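PDB 4OXI: enterobactin synthetase component F-related protein, which is the adenylation domain AlmE, which binds glycyl-adenosine-5'-phosphate and probably activates glycine with ATP as a ligase for lipopolysaccharide modification. Local coordinates for residues A[232-235]-A[236-240]; A[521-524]-A[525-528]. All blocks are in the same frame, centred on the assembly; numbering follows the deposited sequence.

Interaction 1 of 2, residues A[232-235]-A[236-240]; sequences IAVS and YSNLH
Ser235 and Asn238 grip each other through two reciprocal hydrogen bonds where strand 230-235 turns into helix 236-249. The hydroxyl of Ser235 takes the backbone N-H of Asn238 (Asn238 N to Ser235 OG 2.9 Å), and the nearly straight bond (168° at the hydrogen) caps the helix. The return bond runs from Ser235 N to Asn238 OD1 at 2.8 Å, its donor tilted moderately out of the amide plane. Both first torsions serve this exchange: Ser235 OG is held between its own N and carbonyl carbon (chi1 69°), which swings it over the first helical turn, while Asn238 CG lies beside its own N and opposite its carbonyl carbon, which carries OD1 back to the strand end. The amide's other end is occupied too, since Asn238 ND2 donates to the carbonyl of Lys422.

This pairing of N-cap and N3 side chains is a capping box, with Ser235 as the N-cap; it satisfies an early helical N-H and ties down the final strand residue. Among backbone groups, Leu239 N donates to Ser235 O at 3.0 Å, the first i to i+4 bond of the helix. The short axes of strand and helix make an angle of 71°, so the chain bends sharply at Ser235.

One water bridges the two serine hydroxyls, 2.7 Å from Ser235 OG and 2.9 Å from Ser237 OG.

Apolar contact comes from Val234, which lies slantwise against Asn238, with Val234 CG1 3.6 Å from Asn238 CB. Thr366 touches both of these side chains, and the valine side chain lies about 9 Å from the bound glycyl-adenosine-5'-phosphate. The CA-CB bond of Tyr236 points away from the strand, and the phenol OH is hydrogen-bonded to Met122 O.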
ATOM      1  N   ILE A 232       5.143  -1.063   9.948  1.00 23.24           N
ATOM      2  CA  ILE A 232       4.235   0.026  10.233  1.00 19.20           C
ATOM      3  C   ILE A 232       2.878  -0.567  10.558  1.00 24.33           C
ATOM      4  O   ILE A 232       2.213  -1.147   9.687  1.00 22.25           O
ATOM      5  CB  ILE A 232       4.120   0.927   9.009  1.00 22.85           C
ATOM      6  CG1 ILE A 232       5.472   1.587   8.721  1.00 20.61           C
ATOM      7  CG2 ILE A 232       3.046   1.972   9.201  1.00 22.65           C
ATOM      8  CD1 ILE A 232       5.539   2.225   7.346  1.00 22.92           C
ATOM      9  N   ALA A 233       2.481  -0.443  11.819  1.00 19.89           N
ATOM     10  CA  ALA A 233       1.214  -0.968  12.272  1.00 22.98           C
ATOM     11  C   ALA A 233       0.189   0.166  12.289  1.00 24.87           C
ATOM     12  O   ALA A 233       0.375   1.159  12.985  1.00 26.60           O
ATOM     13  CB  ALA A 233       1.366  -1.586  13.653  1.00 25.15           C
ATOM     14  N   VAL A 234      -0.884   0.003  11.519  1.00 22.09           N
ATOM     15  CA  VAL A 234      -1.908   1.018  11.349  1.00 20.11           C
ATOM     16  C   VAL A 234      -3.138   0.625  12.174  1.00 23.29           C
ATOM     17  O   VAL A 234      -3.648  -0.493  12.055  1.00 23.71           O
ATOM     18  CB  VAL A 234      -2.289   1.143   9.858  1.00 23.12           C
ATOM     19  CG1 VAL A 234      -3.489   2.074   9.671  1.00 20.48           C
ATOM     20  CG2 VAL A 234      -1.097   1.632   9.046  1.00 19.45           C
ATOM     21  N   SER A 235      -3.607   1.531  13.024  1.00 22.36           N
ATOM     22  CA  SER A 235      -4.691   1.199  13.960  1.00 24.99           C
ATOM     23  C   SER A 235      -6.044   1.302  13.293  1.00 20.67           C
ATOM     24  O   SER A 235      -6.162   1.856  12.203  1.00 22.87           O
ATOM     25  CB  SER A 235      -4.686   2.167  15.135  1.00 23.21           C
ATOM     26  OG  SER A 235      -5.085   3.438  14.669  1.00 24.76           O
ATOM     27  N   TYR A 236      -7.078   0.782  13.948  1.00 25.48           N
ATOM     28  CA  TYR A 236      -8.434   0.984  13.445  1.00 24.85           C
ATOM     29  C   TYR A 236      -8.796   2.460  13.364  1.00 23.72           C
ATOM     30  O   TYR A 236      -9.409   2.883  12.381  1.00 23.84           O
ATOM     31  CB  TYR A 236      -9.469   0.179  14.247  1.00 23.25           C
ATOM     32  CG  TYR A 236      -9.488  -1.273  13.825  1.00 23.35           C
ATOM     33  CD1 TYR A 236     -10.279  -1.693  12.762  1.00 21.48           C
ATOM     34  CD2 TYR A 236      -8.682  -2.213  14.457  1.00 19.96           C
ATOM     35  CE1 TYR A 236     -10.297  -3.014  12.353  1.00 19.86           C
ATOM     36  CE2 TYR A 236      -8.688  -3.538  14.061  1.00 22.96           C
ATOM     37  CZ  TYR A 236      -9.503  -3.930  13.001  1.00 23.96           C
ATOM     38  OH  TYR A 236      -9.518  -5.245  12.589  1.00 23.53           O
ATOM     39  N   SER A 237      -8.413   3.257  14.360  1.00 22.42           N
ATOM     40  CA  SER A 237      -8.769   4.683  14.284  1.00 27.08           C
ATOM     41  C   SER A 237      -7.996   5.402  13.172  1.00 22.29           C
ATOM     42  O   SER A 237      -8.556   6.273  12.518  1.00 24.73           O
ATOM     43  CB  SER A 237      -8.621   5.410  15.627  1.00 27.73           C
ATOM     44  OG  SER A 237      -7.280   5.397  16.066  1.00 38.71           O
ATOM     45  N   ASN A 238      -6.735   5.031  12.938  1.00 23.64           N
ATOM     46  CA  ASN A 238      -6.017   5.541  11.759  1.00 24.65           C
ATOM     47  C   ASN A 238      -6.822   5.270  10.493  1.00 23.72           C
ATOM     48  O   ASN A 238      -7.090   6.173   9.695  1.00 23.93           O
ATOM     49  CB  ASN A 238      -4.665   4.844  11.567  1.00 23.89           C
ATOM     50  CG  ASN A 238      -3.667   5.141  12.660  1.00 26.01           C
ATOM     51  OD1 ASN A 238      -2.926   4.247  13.077  1.00 27.78           O
ATOM     52  ND2 ASN A 238      -3.627   6.386  13.125  1.00 26.84           N
ATOM     53  N   LEU A 239      -7.202   4.007  10.313  1.00 22.28           N
ATOM     54  CA  LEU A 239      -7.876   3.574   9.087  1.00 21.44           C
ATOM     55  C   LEU A 239      -9.259   4.190   8.949  1.00 25.54           C
ATOM     56  O   LEU A 239      -9.679   4.554   7.839  1.00 25.21           O
ATOM     57  CB  LEU A 239      -7.998   2.043   9.072  1.00 20.74           C
ATOM     58  CG  LEU A 239      -8.919   1.396   8.033  1.00 27.49           C
ATOM     59  CD1 LEU A 239      -8.472   1.757   6.618  1.00 23.10           C
ATOM     60  CD2 LEU A 239      -8.963  -0.129   8.219  1.00 18.63           C
ATOM     61  N   HIS A 240      -9.979   4.278  10.070  1.00 24.64           N
ATOM     62  CA  HIS A 240     -11.350   4.817  10.068  1.00 25.91           C
ATOM     63  C   HIS A 240     -11.329   6.291   9.726  1.00 25.15           C
ATOM     64  O   HIS A 240     -12.188   6.774   8.997  1.00 29.52           O
ATOM     65  CB  HIS A 240     -12.030   4.596  11.422  1.00 22.43           C
ATOM     66  CG  HIS A 240     -12.514   3.195  11.626  1.00 26.33           C
ATOM     67  ND1 HIS A 240     -12.560   2.592  12.864  1.00 28.28           N
ATOM     68  CD2 HIS A 240     -12.972   2.276  10.745  1.00 28.37           C
ATOM     69  CE1 HIS A 240     -13.029   1.366  12.739  1.00 23.14           C
ATOM     70  NE2 HIS A 240     -13.295   1.150  11.465  1.00 26.79           N
TER
HETATM   71  O   HOH W   1      -4.404   5.176  16.634  1.00 39.47           O

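Interaction 2 of 2, residues A[521-524]-A[525-528]; sequences QWQP and DLWL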
ATOM      1  N   GLN A 521      36.566  -8.834  -8.022  1.00 38.19           N
ATOM      2  CA  GLN A 521      36.526  -9.879  -9.038  1.00 42.51           C
ATOM      3  C   GLN A 521      35.177  -9.904  -9.746  1.00 40.67           C
ATOM      4  O   GLN A 521      34.143 -10.047  -9.108  1.00 44.37           O
ATOM      5  CB  GLN A 521      36.813 -11.249  -8.432  1.00 45.73           C
ATOM      6  CG  GLN A 521      36.961 -12.325  -9.500  1.00 49.67           C
ATOM      7  CD  GLN A 521      36.955 -13.726  -8.928  1.00 59.77           C
ATOM      8  OE1 GLN A 521      37.102 -13.916  -7.714  1.00 63.14           O
ATOM      9  NE2 GLN A 521      36.780 -14.721  -9.800  1.00 55.05           N
ATOM     10  N   TRP A 522      35.190  -9.766 -11.064  1.00 38.19           N
ATOM     11  CA  TRP A 522      33.950  -9.643 -11.825  1.00 39.39           C
ATOM     12  C   TRP A 522      33.193 -10.975 -11.894  1.00 42.74           C
ATOM     13  O   TRP A 522      33.548 -11.857 -12.671  1.00 40.17           O
ATOM     14  CB  TRP A 522      34.277  -9.121 -13.219  1.00 35.45           C
ATOM     15  CG  TRP A 522      33.106  -8.811 -14.093  1.00 37.35           C
ATOM     16  CD1 TRP A 522      32.658  -9.540 -15.164  1.00 35.46           C
ATOM     17  CD2 TRP A 522      32.257  -7.662 -14.008  1.00 37.74           C
ATOM     18  NE1 TRP A 522      31.574  -8.919 -15.741  1.00 33.34           N
ATOM     19  CE2 TRP A 522      31.305  -7.767 -15.046  1.00 36.73           C
ATOM     20  CE3 TRP A 522      32.199  -6.561 -13.144  1.00 39.10           C
ATOM     21  CZ2 TRP A 522      30.310  -6.805 -15.245  1.00 38.18           C
ATOM     22  CZ3 TRP A 522      31.208  -5.608 -13.343  1.00 38.76           C
ATOM     23  CH2 TRP A 522      30.278  -5.737 -14.385  1.00 35.96           C
ATOM     24  N   GLN A 523      32.158 -11.122 -11.064  1.00 41.56           N
ATOM     25  CA  GLN A 523      31.333 -12.330 -11.059  1.00 38.38           C
ATOM     26  C   GLN A 523      29.848 -11.975 -11.063  1.00 41.56           C
ATOM     27  O   GLN A 523      29.139 -12.271 -10.095  1.00 39.08           O
ATOM     28  CB  GLN A 523      31.618 -13.167  -9.808  1.00 42.07           C
ATOM     29  CG  GLN A 523      33.078 -13.474  -9.549  1.00 49.52           C
ATOM     30  CD  GLN A 523      33.284 -14.244  -8.263  1.00 52.18           C
ATOM     31  OE1 GLN A 523      33.405 -13.656  -7.181  1.00 50.79           O
ATOM     32  NE2 GLN A 523      33.318 -15.568  -8.369  1.00 52.43           N
ATOM     33  N   PRO A 524      29.367 -11.340 -12.144  1.00 40.72           N
ATOM     34  CA  PRO A 524      27.987 -10.836 -12.108  1.00 39.09           C
ATOM     35  C   PRO A 524      26.907 -11.928 -12.118  1.00 43.03           C
ATOM     36  O   PRO A 524      25.783 -11.652 -11.700  1.00 43.59           O
ATOM     37  CB  PRO A 524      27.895  -9.965 -13.361  1.00 39.04           C
ATOM     38  CG  PRO A 524      28.955 -10.502 -14.282  1.00 39.03           C
ATOM     39  CD  PRO A 524      30.064 -10.961 -13.388  1.00 38.42           C
ATOM     40  N   ASP A 525      27.222 -13.135 -12.577  1.00 38.56           N
ATOM     41  CA  ASP A 525      26.252 -14.232 -12.484  1.00 39.67           C
ATOM     42  C   ASP A 525      26.018 -14.601 -11.027  1.00 41.20           C
ATOM     43  O   ASP A 525      24.878 -14.766 -10.586  1.00 40.30           O
ATOM     44  CB  ASP A 525      26.737 -15.463 -13.246  1.00 42.84           C
ATOM     45  CG  ASP A 525      26.850 -15.212 -14.733  1.00 56.46           C
ATOM     46  OD1 ASP A 525      27.968 -15.374 -15.282  1.00 61.55           O
ATOM     47  OD2 ASP A 525      25.820 -14.849 -15.350  1.00 55.23           O
ATOM     48  N   LEU A 526      27.112 -14.740 -10.289  1.00 37.05           N
ATOM     49  CA  LEU A 526      27.053 -15.063  -8.879  1.00 39.40           C
ATOM     50  C   LEU A 526      26.354 -13.937  -8.093  1.00 42.37           C
ATOM     51  O   LEU A 526      25.488 -14.200  -7.252  1.00 41.18           O
ATOM     52  CB  LEU A 526      28.465 -15.303  -8.347  1.00 37.82           C
ATOM     53  CG  LEU A 526      28.571 -15.603  -6.856  1.00 46.29           C
ATOM     54  CD1 LEU A 526      27.721 -16.814  -6.508  1.00 49.35           C
ATOM     55  CD2 LEU A 526      30.018 -15.834  -6.449  1.00 46.67           C
ATOM     56  N   TRP A 527      26.724 -12.692  -8.390  1.00 37.11           N
ATOM     57  CA  TRP A 527      26.139 -11.515  -7.745  1.00 40.67           C
ATOM     58  C   TRP A 527      24.630 -11.465  -7.912  1.00 42.58           C
ATOM     59  O   TRP A 527      23.900 -11.236  -6.950  1.00 38.54           O
ATOM     60  CB  TRP A 527      26.705 -10.247  -8.359  1.00 33.65           C
ATOM     61  CG  TRP A 527      28.161 -10.054  -8.128  1.00 37.20           C
ATOM     62  CD1 TRP A 527      28.962 -10.727  -7.244  1.00 35.89           C
ATOM     63  CD2 TRP A 527      29.005  -9.118  -8.804  1.00 34.20           C
ATOM     64  NE1 TRP A 527      30.253 -10.253  -7.324  1.00 36.09           N
ATOM     65  CE2 TRP A 527      30.306  -9.269  -8.280  1.00 36.00           C
ATOM     66  CE3 TRP A 527      28.784  -8.162  -9.802  1.00 35.19           C
ATOM     67  CZ2 TRP A 527      31.380  -8.491  -8.717  1.00 33.71           C
ATOM     68  CZ3 TRP A 527      29.857  -7.394 -10.241  1.00 35.93           C
ATOM     69  CH2 TRP A 527      31.136  -7.563  -9.697  1.00 35.13           C
ATOM     70  N   LEU A 528      24.186 -11.656  -9.153  1.00 38.16           N
ATOM     71  CA  LEU A 528      22.776 -11.662  -9.497  1.00 41.47           C
ATOM     72  C   LEU A 528      22.047 -12.758  -8.727  1.00 43.14           C
ATOM     73  O   LEU A 528      20.977 -12.532  -8.159  1.00 39.83           O
ATOM     74  CB  LEU A 528      22.622 -11.899 -10.995  1.00 38.60           C
ATOM     75  CG  LEU A 528      21.207 -11.813 -11.546  1.00 46.77           C
ATOM     76  CD1 LEU A 528      20.611 -10.471 -11.167  1.00 41.42           C
ATOM     77  CD2 LEU A 528      21.186 -12.010 -13.053  1.00 44.34           C
TER
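Trp527 reaches back from the first turn of helix 524-531 over the residues that lead into it, and the edge of its six-membered ring meets the face of the Trp522 six-membered ring. The centroids are 5.3 Å apart and the planes stand at 78°, an offset edge-to-face pair. Its closest atoms are Trp522 CE3 and Trp527 CH2, at 3.7 Å. Different first torsions help to produce it: Trp522 extends its ring away from its own N (chi1 -174°), whereas Trp527 keeps CG beside its N (chi1 -65°), folding the indole back toward the helix start. Gln523 O, 3.1 Å above the plane, and Pro524 N lie over one face of that indole, both offset toward its rim, while Pro524 CD lies over a face of Trp522. The same Gln523 O accepts Trp527 N at 3.0 Å, so a single carbonyl both begins the helical bonding and underlies the ring. Gln523, its chain extended beyond CG, runs alongside Leu526, with Gln523 NE2 3.8 Å from Leu526 CD2. Val490 and Thr491 of helix 480-491 also touch Trp527. Proline at N1, directly after the N-cap Gln523, suits a helix start because its missing N-H costs no helical bond, and the tryptophan pair packs beside it.

Both contacts are local helix starts, interaction 1 where a strand passes directly into helix 236-249 and interaction 2 where a loop leads into helix 524-531. Their centres lie 43 Å apart, on opposite sides of the chain's centre, and their nearest atoms are about 26 Å apart, so they do not touch. They share no sheet or helix. Along the chain interaction 1 closes before interaction 2 opens. The first is buried, its centre about 13 Å from the chain centre; the second is a surface contact about 33 Å out and late in the chain. This separation is consistent with the large N-terminal and small C-terminal parts of adenylation enzymes, interaction 1 lying in the former and interaction 2 in the latter.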